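Local structure of bottromycin amidohydrolase (Streptomyces purpureus, 6I5S) at residues Leu24-Ala27 / Leu28-Ala32; Ala95-Ser99 / Val100-Val104; Pro352-Ala356 / Gly357-His361; Arg436-Ser439 / Leu440-Ser443. The protein probably hydrolyses a thiazoline-containing amide in bottromycin biosynthesis, acting as a gatekeeper amidohydrolase with two bound zinc ions. All blocks are in the same frame, centred on the assembly; numbering follows the deposited sequence.

Contact 1: residues Leu24-Ala27 / Leu28-Ala32; sequences LVAA and LERLA
Leu28 tucks its CG against the carbonyl oxygen of Leu24, 3.3 Å away, and Leu31 does the same one turn on, with CG 3.3 Å from Ala27 O. These leucines, together with Leu24 and Ala27, make the close-packed side of helix 23-31. Leu28 goes on to reach Val100 and Val104 of helix 100-108, while Ala27 and Leu31 lean on Leu440 and Leu437 of helix 431-444. The same backbone turn carries consecutive hydrogen bonds, the shortest from Glu29 N to Val25 O at 2.8 Å and nearly straight on to the carbonyl.

The solvent side is looser. Glu29 runs out extended past CG and slants across Val25, its OE2 coming no nearer than 3.7 Å to Val25 CG1, a contact between a carboxylate oxygen and a methyl with little grip. Arg30 behaves differently: its chain bends at the third torsion (chi3 -53°) and folds the guanidinium back over the preceding turn. There one face of the flat group lies over Ala27 CA and Ala26 O, both offset toward its rim, with NH2 3.4 Å from Ala27 CA and NH1 3.8 Å from Ala26 CB. This is van der Waals packing over the backbone, with no carboxylate involved. A mostly buried apolar flank of leucines and Ala27, and charged residues on the other, are the pattern of an amphipathic alpha-helix laid on the outside of a domain.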
ATOM      1  N   LEU A  24     -14.382  -6.972  14.959  1.00 33.17           N
ATOM      2  CA  LEU A  24     -13.544  -7.277  13.807  1.00 29.45           C
ATOM      3  C   LEU A  24     -12.363  -8.149  14.207  1.00 26.60           C
ATOM      4  O   LEU A  24     -11.995  -9.073  13.473  1.00 31.64           O
ATOM      5  CB  LEU A  24     -13.069  -5.977  13.141  1.00 32.22           C
ATOM      6  CG  LEU A  24     -14.090  -5.168  12.314  1.00 39.92           C
ATOM      7  CD1 LEU A  24     -13.397  -3.927  11.695  1.00 35.67           C
ATOM      8  CD2 LEU A  24     -14.596  -6.019  11.248  1.00 44.68           C
ATOM      9  N   VAL A  25     -11.744  -7.859  15.353  1.00 31.82           N
ATOM     10  CA  VAL A  25     -10.673  -8.719  15.873  1.00 28.28           C
ATOM     11  C   VAL A  25     -11.189 -10.117  16.104  1.00 27.01           C
ATOM     12  O   VAL A  25     -10.547 -11.122  15.743  1.00 34.83           O
ATOM     13  CB  VAL A  25     -10.101  -8.123  17.168  1.00 30.24           C
ATOM     14  CG1 VAL A  25      -9.044  -9.051  17.777  1.00 35.34           C
ATOM     15  CG2 VAL A  25      -9.466  -6.781  16.907  1.00 32.88           C
ATOM     16  N   ALA A  26     -12.360 -10.207  16.726  1.00 30.05           N
ATOM     17  CA  ALA A  26     -12.953 -11.522  16.973  1.00 34.54           C
ATOM     18  C   ALA A  26     -13.140 -12.297  15.671  1.00 31.71           C
ATOM     19  O   ALA A  26     -12.873 -13.504  15.613  1.00 32.05           O
ATOM     20  CB  ALA A  26     -14.290 -11.357  17.699  1.00 34.42           C
ATOM     21  N   ALA A  27     -13.634 -11.621  14.617  1.00 33.70           N
ATOM     22  CA  ALA A  27     -13.807 -12.292  13.331  1.00 32.20           C
ATOM     23  C   ALA A  27     -12.479 -12.793  12.774  1.00 33.99           C
ATOM     24  O   ALA A  27     -12.401 -13.938  12.290  1.00 36.29           O
ATOM     25  CB  ALA A  27     -14.501 -11.380  12.335  1.00 31.38           C
ATOM     26  N   LEU A  28     -11.417 -11.967  12.853  1.00 29.39           N
ATOM     27  CA  LEU A  28     -10.117 -12.342  12.294  1.00 26.96           C
ATOM     28  C   LEU A  28      -9.495 -13.469  13.130  1.00 29.81           C
ATOM     29  O   LEU A  28      -8.848 -14.367  12.584  1.00 29.54           O
ATOM     30  CB  LEU A  28      -9.184 -11.131  12.223  1.00 29.95           C
ATOM     31  CG  LEU A  28      -9.655  -9.943  11.373  1.00 29.81           C
ATOM     32  CD1 LEU A  28      -8.645  -8.888  11.459  1.00 30.39           C
ATOM     33  CD2 LEU A  28      -9.769 -10.388   9.957  1.00 28.58           C
ATOM     34  N   GLU A  29      -9.760 -13.478  14.433  1.00 30.75           N
ATOM     35  CA  GLU A  29      -9.302 -14.605  15.285  1.00 30.39           C
ATOM     36  C   GLU A  29     -10.002 -15.905  14.927  1.00 34.80           C
ATOM     37  O   GLU A  29      -9.347 -16.946  14.830  1.00 35.19           O
ATOM     38  CB  GLU A  29      -9.534 -14.266  16.744  1.00 35.13           C
ATOM     39  CG  GLU A  29      -8.601 -13.188  17.229  1.00 39.02           C
ATOM     40  CD  GLU A  29      -8.674 -12.931  18.752  1.00 55.99           C
ATOM     41  OE1 GLU A  29      -9.583 -13.458  19.431  1.00 46.42           O
ATOM     42  OE2 GLU A  29      -7.808 -12.195  19.275  1.00 57.14           O
ATOM     43  N   ARG A  30     -11.323 -15.859  14.686  1.00 32.01           N
ATOM     44  CA  ARG A  30     -12.061 -17.074  14.318  1.00 36.86           C
ATOM     45  C   ARG A  30     -11.567 -17.629  12.997  1.00 33.42           C
ATOM     46  O   ARG A  30     -11.409 -18.842  12.845  1.00 36.75           O
ATOM     47  CB  ARG A  30     -13.562 -16.797  14.218  1.00 37.50           C
ATOM     48  CG  ARG A  30     -14.275 -16.662  15.559  1.00 54.39           C
ATOM     49  CD  ARG A  30     -15.837 -16.638  15.415  1.00 56.47           C
ATOM     50  NE  ARG A  30     -16.284 -15.626  14.449  1.00 58.08           N
ATOM     51  CZ  ARG A  30     -16.592 -14.369  14.750  1.00 45.56           C
ATOM     52  NH1 ARG A  30     -16.532 -13.952  16.006  1.00 49.17           N
ATOM     53  NH2 ARG A  30     -16.953 -13.522  13.793  1.00 52.93           N
ATOM     54  N   LEU A  31     -11.337 -16.746  12.021  1.00 32.47           N
ATOM     55  CA  LEU A  31     -10.843 -17.174  10.721  1.00 29.18           C
ATOM     56  C   LEU A  31      -9.476 -17.836  10.809  1.00 33.61           C
ATOM     57  O   LEU A  31      -9.160 -18.685   9.967  1.00 33.53           O
ATOM     58  CB  LEU A  31     -10.822 -15.965   9.744  1.00 29.61           C
ATOM     59  CG  LEU A  31     -12.238 -15.489   9.396  1.00 36.70           C
ATOM     60  CD1 LEU A  31     -12.164 -14.080   8.771  1.00 32.97           C
ATOM     61  CD2 LEU A  31     -12.977 -16.446   8.442  1.00 38.88           C
ATOM     62  N   ALA A  32      -8.656 -17.503  11.839  1.00 29.98           N
ATOM     63  CA  ALA A  32      -7.313 -18.058  11.918  1.00 31.81           C
ATOM     64  C   ALA A  32      -7.336 -19.514  12.357  1.00 34.15           C
ATOM     65  O   ALA A  32      -6.303 -20.191  12.296  1.00 34.77           O
ATOM     66  CB  ALA A  32      -6.468 -17.196  12.843  1.00 35.31           C
TER

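Contact 2: residues Ala95-Ser99 / Val100-Val104; sequences AHVSS and VSDLV
This is a helix N-terminal cap, set where the loop after strand 84-95 turns into helix 100-108, just downstream of the zinc ligand His96. Asp102 reaches back from the first turn, and its OD2 takes the amide of Ser98 at 2.8 Å in an almost linear bond (177°), met nearly along the C-O direction. A second, weak bond comes to OD2 from Ser99 N at 3.4 Å; with Ser99 at the N-cap, this is the aspartate-to-backbone half of a capping box. The first torsion of Asp102 (chi1 -54°) sets CG beside its own backbone N, which swings the carboxylate toward the loop. Its other oxygen, OD1, pairs with Arg300 in a salt bridge, so both oxygens are engaged. Replacing the carboxylate with an alanine is likely to leave the Ser98 amide and Arg300 without this acceptor and to let the loop behind His96 shift.

Next to the polar cap, Val97 CG1 meets Leu103 CD2 at 3.8 Å, the two side chains crossing at about a right angle. Both also rest on Tyr114 of strand 111-116, while helix 100-108 also packs through Val100 on helix 23-31 and through Val104 on both that helix and helix 431-444.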
ATOM      1  N   ALA A  95       1.108   2.249   3.221  1.00 28.66           N
ATOM      2  CA  ALA A  95      -0.119   2.256   4.005  1.00 30.67           C
ATOM      3  C   ALA A  95       0.176   2.826   5.388  1.00 38.67           C
ATOM      4  O   ALA A  95       1.315   2.784   5.861  1.00 34.30           O
ATOM      5  CB  ALA A  95      -0.731   0.852   4.122  1.00 31.95           C
ATOM      6  N   HIS A  96      -0.831   3.469   5.971  1.00 28.94           N
ATOM      7  CA  HIS A  96      -0.784   3.968   7.340  1.00 30.68           C
ATOM      8  C   HIS A  96      -1.909   3.234   8.074  1.00 27.30           C
ATOM      9  O   HIS A  96      -3.003   3.757   8.260  1.00 31.01           O
ATOM     10  CB  HIS A  96      -0.927   5.475   7.401  1.00 37.31           C
ATOM     11  CG  HIS A  96       0.267   6.192   6.839  1.00 75.58           C
ATOM     12  ND1 HIS A  96       1.482   6.243   7.491  1.00 82.99           N
ATOM     13  CD2 HIS A  96       0.449   6.832   5.661  1.00 86.74           C
ATOM     14  CE1 HIS A  96       2.351   6.904   6.750  1.00 80.57           C
ATOM     15  NE2 HIS A  96       1.748   7.271   5.636  1.00 74.08           N
ATOM     16  N   VAL A  97      -1.619   2.006   8.464  1.00 29.32           N
ATOM     17  CA  VAL A  97      -2.551   1.161   9.204  1.00 26.60           C
ATOM     18  C   VAL A  97      -2.554   1.631  10.644  1.00 30.61           C
ATOM     19  O   VAL A  97      -1.508   1.640  11.303  1.00 31.02           O
ATOM     20  CB  VAL A  97      -2.136  -0.293   9.084  1.00 27.96           C
ATOM     21  CG1 VAL A  97      -2.907  -1.138  10.086  1.00 32.08           C
ATOM     22  CG2 VAL A  97      -2.360  -0.725   7.640  1.00 27.39           C
ATOM     23  N   SER A  98      -3.737   2.051  11.123  1.00 24.79           N
ATOM     24  CA  SER A  98      -3.941   2.564  12.465  1.00 24.39           C
ATOM     25  C   SER A  98      -5.033   1.828  13.221  1.00 30.04           C
ATOM     26  O   SER A  98      -5.193   2.062  14.427  1.00 30.93           O
ATOM     27  CB  SER A  98      -4.299   4.062  12.425  1.00 37.79           C
ATOM     28  OG  SER A  98      -3.207   4.793  11.938  1.00 66.38           O
ATOM     29  N   SER A  99      -5.768   0.951  12.554  1.00 28.60           N
ATOM     30  CA  SER A  99      -6.874   0.241  13.193  1.00 31.27           C
ATOM     31  C   SER A  99      -7.129  -1.082  12.485  1.00 27.52           C
ATOM     32  O   SER A  99      -6.723  -1.312  11.339  1.00 28.60           O
ATOM     33  CB  SER A  99      -8.182   1.063  13.191  1.00 39.15           C
ATOM     34  OG  SER A  99      -8.723   1.073  11.921  1.00 45.01           O
ATOM     35  N   VAL A 100      -7.797  -1.978  13.218  1.00 28.39           N
ATOM     36  CA  VAL A 100      -8.201  -3.248  12.615  1.00 25.78           C
ATOM     37  C   VAL A 100      -9.135  -3.038  11.421  1.00 27.94           C
ATOM     38  O   VAL A 100      -9.155  -3.866  10.506  1.00 27.88           O
ATOM     39  CB  VAL A 100      -8.843  -4.145  13.692  1.00 29.05           C
ATOM     40  CG1 VAL A 100     -10.084  -3.495  14.255  1.00 29.10           C
ATOM     41  CG2 VAL A 100      -9.171  -5.512  13.123  1.00 32.04           C
ATOM     42  N   SER A 101      -9.873  -1.924  11.379  1.00 25.32           N
ATOM     43  CA  SER A 101     -10.672  -1.602  10.194  1.00 27.27           C
ATOM     44  C   SER A 101      -9.811  -1.567   8.939  1.00 26.57           C
ATOM     45  O   SER A 101     -10.214  -2.045   7.876  1.00 29.21           O
ATOM     46  CB  SER A 101     -11.380  -0.273  10.425  1.00 38.97           C
ATOM     47  OG  SER A 101     -12.042   0.136   9.248  1.00 48.08           O
ATOM     48  N   ASP A 102      -8.638  -0.935   9.019  1.00 29.21           N
ATOM     49  CA  ASP A 102      -7.726  -0.901   7.881  1.00 27.89           C
ATOM     50  C   ASP A 102      -7.277  -2.300   7.478  1.00 28.64           C
ATOM     51  O   ASP A 102      -7.138  -2.591   6.288  1.00 27.85           O
ATOM     52  CB  ASP A 102      -6.492  -0.059   8.215  1.00 24.68           C
ATOM     53  CG  ASP A 102      -6.820   1.329   8.710  1.00 34.19           C
ATOM     54  OD1 ASP A 102      -7.919   1.843   8.423  1.00 34.34           O
ATOM     55  OD2 ASP A 102      -5.940   1.981   9.352  1.00 32.27           O
ATOM     56  N   LEU A 103      -6.960  -3.154   8.457  1.00 25.78           N
ATOM     57  CA  LEU A 103      -6.479  -4.491   8.147  1.00 28.79           C
ATOM     58  C   LEU A 103      -7.539  -5.280   7.384  1.00 26.71           C
ATOM     59  O   LEU A 103      -7.239  -5.968   6.399  1.00 27.46           O
ATOM     60  CB  LEU A 103      -6.082  -5.203   9.454  1.00 28.52           C
ATOM     61  CG  LEU A 103      -4.861  -4.619  10.225  1.00 27.53           C
ATOM     62  CD1 LEU A 103      -4.725  -5.326  11.551  1.00 32.55           C
ATOM     63  CD2 LEU A 103      -3.610  -4.779   9.410  1.00 29.82           C
ATOM     64  N   VAL A 104      -8.795  -5.163   7.806  1.00 27.80           N
ATOM     65  CA  VAL A 104      -9.886  -5.857   7.125  1.00 28.11           C
ATOM     66  C   VAL A 104     -10.105  -5.308   5.727  1.00 26.58           C
ATOM     67  O   VAL A 104     -10.272  -6.076   4.774  1.00 28.65           O
ATOM     68  CB  VAL A 104     -11.174  -5.798   7.978  1.00 29.26           C
ATOM     69  CG1 VAL A 104     -12.353  -6.350   7.136  1.00 27.70           C
ATOM     70  CG2 VAL A 104     -11.011  -6.596   9.304  1.00 28.62           C
TER

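Contact 3: residues Pro352-Ala356 / Gly357-His361; sequences PFVVA and GPSFH
Val355 and Ser359 are joined by the two polar bonds of this turn, both ending on the carbonyl oxygen of Val355. Ser359 N donates to it at 3.0 Å from almost straight ahead, and Ser359 OG donates at 2.8 Å from above the carbonyl plane, 62° out of it. The serine oxygen gets there because chi1 (61°) holds it between the backbone N and the carbonyl carbon, folded back toward the preceding residues. With an alanine at this position, the buried Val355 oxygen would probably lose the second of these two donors, and the loop would be less firmly tied to the first turn.

This stretch lies between Asp348, a zinc ligand, and the body of helix 358-369, consistent with the loop after the last barrel strand in amidohydrolases, which leads into the following helix.

Two apolar contacts accompany these bonds. Val354 CG1 presses on Ser359 CB at 3.4 Å, closer than carbons usually sit. Val355 CG1 meets Pro358 CD at 3.9 Å, crossing the proline ring obliquely; Val355 continues to Trp304 and Val292, and Pro358 to Trp438.

Gly357 takes phi 110° with a negative psi, a conformation in which a beta carbon would run into Ala356 O. Glycine therefore lets the chain turn there, and Pro358 CD then lies 3.1 Å from that same Ala356 oxygen.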
ATOM      1  N   PRO A 352      -7.220  11.827   4.204  1.00 25.06           N
ATOM      2  CA  PRO A 352      -8.651  12.021   3.971  1.00 28.74           C
ATOM      3  C   PRO A 352      -9.153  11.456   2.649  1.00 35.79           C
ATOM      4  O   PRO A 352      -8.589  11.710   1.582  1.00 28.89           O
ATOM      5  CB  PRO A 352      -8.789  13.529   4.058  1.00 28.45           C
ATOM      6  CG  PRO A 352      -7.692  13.967   5.050  1.00 30.62           C
ATOM      7  CD  PRO A 352      -6.567  13.070   4.703  1.00 33.37           C
ATOM      8  N   PHE A 353     -10.177  10.605   2.749  1.00 30.65           N
ATOM      9  CA  PHE A 353     -10.863   9.966   1.626  1.00 27.44           C
ATOM     10  C   PHE A 353      -9.999   8.972   0.868  1.00 29.63           C
ATOM     11  O   PHE A 353     -10.352   8.575  -0.249  1.00 30.96           O
ATOM     12  CB  PHE A 353     -11.451  11.049   0.711  1.00 31.34           C
ATOM     13  CG  PHE A 353     -12.455  11.854   1.444  1.00 33.39           C
ATOM     14  CD1 PHE A 353     -13.650  11.271   1.839  1.00 39.69           C
ATOM     15  CD2 PHE A 353     -12.182  13.135   1.837  1.00 40.30           C
ATOM     16  CE1 PHE A 353     -14.579  11.979   2.573  1.00 49.96           C
ATOM     17  CE2 PHE A 353     -13.121  13.851   2.572  1.00 42.46           C
ATOM     18  CZ  PHE A 353     -14.309  13.266   2.935  1.00 45.74           C
ATOM     19  N   VAL A 354      -8.908   8.505   1.484  1.00 28.10           N
ATOM     20  CA  VAL A 354      -8.105   7.398   0.959  1.00 24.76           C
ATOM     21  C   VAL A 354      -8.358   6.204   1.874  1.00 26.55           C
ATOM     22  O   VAL A 354      -7.790   6.137   2.964  1.00 27.90           O
ATOM     23  CB  VAL A 354      -6.637   7.755   0.871  1.00 25.22           C
ATOM     24  CG1 VAL A 354      -5.894   6.643   0.145  1.00 26.99           C
ATOM     25  CG2 VAL A 354      -6.471   9.104   0.137  1.00 28.56           C
ATOM     26  N   VAL A 355      -9.247   5.305   1.450  1.00 25.32           N
ATOM     27  CA  VAL A 355      -9.764   4.242   2.313  1.00 24.30           C
ATOM     28  C   VAL A 355      -8.935   2.991   2.090  1.00 27.25           C
ATOM     29  O   VAL A 355      -8.841   2.496   0.964  1.00 25.47           O
ATOM     30  CB  VAL A 355     -11.247   3.962   2.030  1.00 28.22           C
ATOM     31  CG1 VAL A 355     -11.794   2.790   2.923  1.00 30.80           C
ATOM     32  CG2 VAL A 355     -12.099   5.210   2.272  1.00 31.71           C
ATOM     33  N   ALA A 356      -8.362   2.454   3.177  1.00 27.50           N
ATOM     34  CA  ALA A 356      -7.593   1.208   3.088  1.00 25.51           C
ATOM     35  C   ALA A 356      -8.407   0.101   2.401  1.00 22.98           C
ATOM     36  O   ALA A 356      -9.487  -0.283   2.857  1.00 27.12           O
ATOM     37  CB  ALA A 356      -7.163   0.738   4.498  1.00 28.05           C
ATOM     38  N   GLY A 357      -7.850  -0.453   1.336  1.00 27.36           N
ATOM     39  CA  GLY A 357      -8.537  -1.455   0.558  1.00 24.24           C
ATOM     40  C   GLY A 357      -8.953  -0.937  -0.815  1.00 23.52           C
ATOM     41  O   GLY A 357      -8.267  -1.153  -1.833  1.00 29.69           O
ATOM     42  N   PRO A 358     -10.074  -0.220  -0.885  1.00 25.13           N
ATOM     43  CA  PRO A 358     -10.483   0.310  -2.206  1.00 25.49           C
ATOM     44  C   PRO A 358      -9.460   1.246  -2.817  1.00 25.20           C
ATOM     45  O   PRO A 358      -9.308   1.251  -4.036  1.00 26.06           O
ATOM     46  CB  PRO A 358     -11.799   1.047  -1.905  1.00 30.81           C
ATOM     47  CG  PRO A 358     -12.219   0.582  -0.566  1.00 32.61           C
ATOM     48  CD  PRO A 358     -11.026   0.134   0.172  1.00 25.63           C
ATOM     49  N   SER A 359      -8.743   2.014  -1.992  1.00 25.79           N
ATOM     50  CA  SER A 359      -7.759   2.975  -2.505  1.00 25.15           C
ATOM     51  C   SER A 359      -6.632   2.270  -3.255  1.00 26.95           C
ATOM     52  O   SER A 359      -6.001   2.868  -4.157  1.00 28.78           O
ATOM     53  CB  SER A 359      -7.174   3.820  -1.363  1.00 29.35           C
ATOM     54  OG  SER A 359      -6.492   3.048  -0.390  1.00 26.94           O
ATOM     55  N   PHE A 360      -6.344   1.026  -2.885  1.00 24.40           N
ATOM     56  CA  PHE A 360      -5.337   0.261  -3.616  1.00 25.67           C
ATOM     57  C   PHE A 360      -5.741   0.133  -5.085  1.00 26.06           C
ATOM     58  O   PHE A 360      -4.928   0.338  -6.003  1.00 25.26           O
ATOM     59  CB  PHE A 360      -5.153  -1.117  -2.985  1.00 22.25           C
ATOM     60  CG  PHE A 360      -4.066  -1.914  -3.612  1.00 21.12           C
ATOM     61  CD1 PHE A 360      -2.765  -1.613  -3.302  1.00 26.45           C
ATOM     62  CD2 PHE A 360      -4.324  -2.871  -4.572  1.00 25.39           C
ATOM     63  CE1 PHE A 360      -1.706  -2.305  -3.886  1.00 25.76           C
ATOM     64  CE2 PHE A 360      -3.272  -3.593  -5.146  1.00 26.75           C
ATOM     65  CZ  PHE A 360      -1.960  -3.286  -4.811  1.00 26.15           C
ATOM     66  N   HIS A 361      -6.997  -0.244  -5.320  1.00 24.33           N
ATOM     67  CA  HIS A 361      -7.511  -0.353  -6.681  1.00 27.30           C
ATOM     68  C   HIS A 361      -7.686   1.006  -7.333  1.00 27.14           C
ATOM     69  O   HIS A 361      -7.590   1.092  -8.557  1.00 25.36           O
ATOM     70  CB  HIS A 361      -8.780  -1.228  -6.637  1.00 27.47           C
ATOM     71  CG  HIS A 361      -8.437  -2.613  -6.209  1.00 25.73           C
ATOM     72  ND1 HIS A 361      -7.826  -3.501  -7.073  1.00 29.26           N
ATOM     73  CD2 HIS A 361      -8.438  -3.193  -4.989  1.00 26.01           C
ATOM     74  CE1 HIS A 361      -7.527  -4.604  -6.398  1.00 30.02           C
ATOM     75  NE2 HIS A 361      -7.864  -4.431  -5.130  1.00 29.51           N
TER

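Contact 4: residues Arg436-Ser439 / Leu440-Ser443; sequences RLWS and LRLS
Ser439 O is gripped twice by Ser443: its backbone N and its OG each donate to this carbonyl oxygen from 2.9 Å. The amide approaches with only a slight tilt from the carbonyl plane, whereas the hydroxyl comes from above it, 41° out. OG is brought round to that side by the first torsion of Ser443, which leaves it beside its own backbone N. Both belong to a regular alpha-helix, 431-444, and the hydroxyl bond is the familiar serine-to-preceding-turn interaction, here on the exposed flank near the helix end. Leu440 N to Arg436 O, Arg441 N to Leu437 O and Leu442 N to Trp438 O continue the backbone ladder on the earlier turns.

The buried flank is led by Trp438. Leu442 lays its CD1 methyl over one face of the indole, 3.9 Å from the centroid of the five-membered ring, a CH-pi contact in which CD1 comes within 3.5 Å of NE1. The CD2 branch of Leu442 stands farther off, 4.1 Å from CZ2 at the six-membered ring. Trp438 is also met edge-to-face by the rings of His109 and Trp452.

Arg441 runs alongside the indole, pointing the same way, with its guanidinium plane steeply inclined to the ring. NH1 finds its partner in Ala295 O. The chain starts from an unusual, nearly eclipsed chi1 of 133°, which brings Arg441 CG to 3.8 Å from Trp438 CE3.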
ATOM      1  N   ARG A 436     -18.834 -10.776   3.951  1.00 34.04           N
ATOM      2  CA  ARG A 436     -19.182 -10.632   5.355  1.00 36.09           C
ATOM      3  C   ARG A 436     -18.169  -9.740   6.087  1.00 34.97           C
ATOM      4  O   ARG A 436     -18.547  -8.918   6.933  1.00 32.29           O
ATOM      5  CB  ARG A 436     -19.245 -12.028   5.994  1.00 44.92           C
ATOM      6  CG  ARG A 436     -19.670 -12.088   7.444  1.00 70.53           C
ATOM      7  CD  ARG A 436     -19.862 -13.547   7.898  1.00 82.01           C
ATOM      8  NE  ARG A 436     -20.826 -14.268   7.056  1.00 72.97           N
ATOM      9  CZ  ARG A 436     -20.553 -15.329   6.296  1.00 81.88           C
ATOM     10  NH1 ARG A 436     -19.328 -15.850   6.241  1.00 76.20           N
ATOM     11  NH2 ARG A 436     -21.526 -15.885   5.585  1.00 97.29           N
ATOM     12  N   LEU A 437     -16.881  -9.915   5.799  1.00 32.41           N
ATOM     13  CA  LEU A 437     -15.854  -9.063   6.412  1.00 30.48           C
ATOM     14  C   LEU A 437     -16.028  -7.615   6.014  1.00 31.40           C
ATOM     15  O   LEU A 437     -15.977  -6.714   6.852  1.00 31.01           O
ATOM     16  CB  LEU A 437     -14.445  -9.534   6.028  1.00 31.27           C
ATOM     17  CG  LEU A 437     -13.914 -10.804   6.723  1.00 36.50           C
ATOM     18  CD1 LEU A 437     -12.604 -11.314   6.100  1.00 33.26           C
ATOM     19  CD2 LEU A 437     -13.672 -10.458   8.128  1.00 33.43           C
ATOM     20  N   TRP A 438     -16.285  -7.360   4.747  1.00 29.89           N
ATOM     21  CA  TRP A 438     -16.485  -5.975   4.324  1.00 29.53           C
ATOM     22  C   TRP A 438     -17.744  -5.401   4.982  1.00 33.20           C
ATOM     23  O   TRP A 438     -17.721  -4.297   5.541  1.00 29.58           O
ATOM     24  CB  TRP A 438     -16.552  -5.911   2.790  1.00 33.36           C
ATOM     25  CG  TRP A 438     -16.622  -4.525   2.202  1.00 35.26           C
ATOM     26  CD1 TRP A 438     -17.640  -4.024   1.437  1.00 33.89           C
ATOM     27  CD2 TRP A 438     -15.645  -3.458   2.308  1.00 29.79           C
ATOM     28  NE1 TRP A 438     -17.370  -2.728   1.053  1.00 34.25           N
ATOM     29  CE2 TRP A 438     -16.159  -2.354   1.574  1.00 30.89           C
ATOM     30  CE3 TRP A 438     -14.397  -3.328   2.926  1.00 27.86           C
ATOM     31  CZ2 TRP A 438     -15.474  -1.142   1.470  1.00 29.43           C
ATOM     32  CZ3 TRP A 438     -13.729  -2.102   2.814  1.00 31.64           C
ATOM     33  CH2 TRP A 438     -14.259  -1.062   2.067  1.00 26.20           C
ATOM     34  N   SER A 439     -18.856  -6.162   4.973  1.00 32.41           N
ATOM     35  CA  SER A 439     -20.068  -5.682   5.622  1.00 32.48           C
ATOM     36  C   SER A 439     -19.817  -5.372   7.101  1.00 30.98           C
ATOM     37  O   SER A 439     -20.306  -4.358   7.620  1.00 34.53           O
ATOM     38  CB  SER A 439     -21.203  -6.699   5.429  1.00 36.82           C
ATOM     39  OG  SER A 439     -22.260  -6.326   6.242  1.00 53.54           O
ATOM     40  N   LEU A 440     -19.033  -6.216   7.795  1.00 32.05           N
ATOM     41  CA  LEU A 440     -18.783  -5.966   9.204  1.00 34.46           C
ATOM     42  C   LEU A 440     -17.903  -4.734   9.393  1.00 28.77           C
ATOM     43  O   LEU A 440     -18.171  -3.903  10.270  1.00 35.72           O
ATOM     44  CB  LEU A 440     -18.096  -7.173   9.821  1.00 40.18           C
ATOM     45  CG  LEU A 440     -17.811  -7.078  11.316  1.00 41.07           C
ATOM     46  CD1 LEU A 440     -19.075  -6.975  12.099  1.00 43.86           C
ATOM     47  CD2 LEU A 440     -17.066  -8.324  11.693  1.00 43.37           C
ATOM     48  N   ARG A 441     -16.923  -4.572   8.520  1.00 29.27           N
ATOM     49  CA  ARG A 441     -16.061  -3.375   8.559  1.00 30.16           C
ATOM     50  C   ARG A 441     -16.892  -2.106   8.405  1.00 31.40           C
ATOM     51  O   ARG A 441     -16.654  -1.096   9.081  1.00 31.00           O
ATOM     52  CB  ARG A 441     -14.988  -3.482   7.448  1.00 33.34           C
ATOM     53  CG  ARG A 441     -14.766  -2.209   6.562  1.00 57.93           C
ATOM     54  CD  ARG A 441     -14.040  -1.281   7.308  1.00 62.52           C
ATOM     55  NE  ARG A 441     -13.620  -0.072   6.588  1.00 40.51           N
ATOM     56  CZ  ARG A 441     -14.067   1.132   6.850  1.00 37.93           C
ATOM     57  NH1 ARG A 441     -15.111   1.320   7.677  1.00 34.19           N
ATOM     58  NH2 ARG A 441     -13.455   2.150   6.274  1.00 37.08           N
ATOM     59  N   LEU A 442     -17.909  -2.139   7.537  1.00 33.31           N
ATOM     60  CA  LEU A 442     -18.756  -0.955   7.344  1.00 33.81           C
ATOM     61  C   LEU A 442     -19.709  -0.752   8.515  1.00 32.71           C
ATOM     62  O   LEU A 442     -19.841   0.370   9.010  1.00 37.33           O
ATOM     63  CB  LEU A 442     -19.557  -1.068   6.030  1.00 32.46           C
ATOM     64  CG  LEU A 442     -18.683  -1.184   4.780  1.00 38.08           C
ATOM     65  CD1 LEU A 442     -19.549  -1.544   3.591  1.00 39.45           C
ATOM     66  CD2 LEU A 442     -17.915   0.125   4.507  1.00 38.07           C
ATOM     67  N   SER A 443     -20.380  -1.836   8.964  1.00 32.59           N
ATOM     68  CA  SER A 443     -21.359  -1.727  10.044  1.00 37.47           C
ATOM     69  C   SER A 443     -20.706  -1.224  11.325  1.00 36.82           C
ATOM     70  O   SER A 443     -21.286  -0.407  12.042  1.00 41.37           O
ATOM     71  CB  SER A 443     -22.034  -3.092  10.334  1.00 44.72           C
ATOM     72  OG  SER A 443     -22.627  -3.634   9.199  1.00 73.32           O
TER

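Overall arrangement
Contact 3 is wholly buried; the other three each keep a solvent-facing edge, and contacts 1 and 4, on helices 23-31 and 431-444, lie farthest from the chain centre. These two helices pack on each other, with Leu24 CD2 3.4 Å from Leu440 CG, and both cover helix 100-108 of contact 2, where Leu28 CD1 meets Val100 CG2 at 3.8 Å. Contact 4 also reaches inward to contact 3 through Trp438 CH2 and Pro358 CG at 3.7 Å. Contacts 1 and 3 do not touch. Contacts 3 and 4 share a serine hydroxyl bonded to a backbone oxygen four residues earlier, whereas contact 2, beside the zinc site, sets a carboxylate on loop amides.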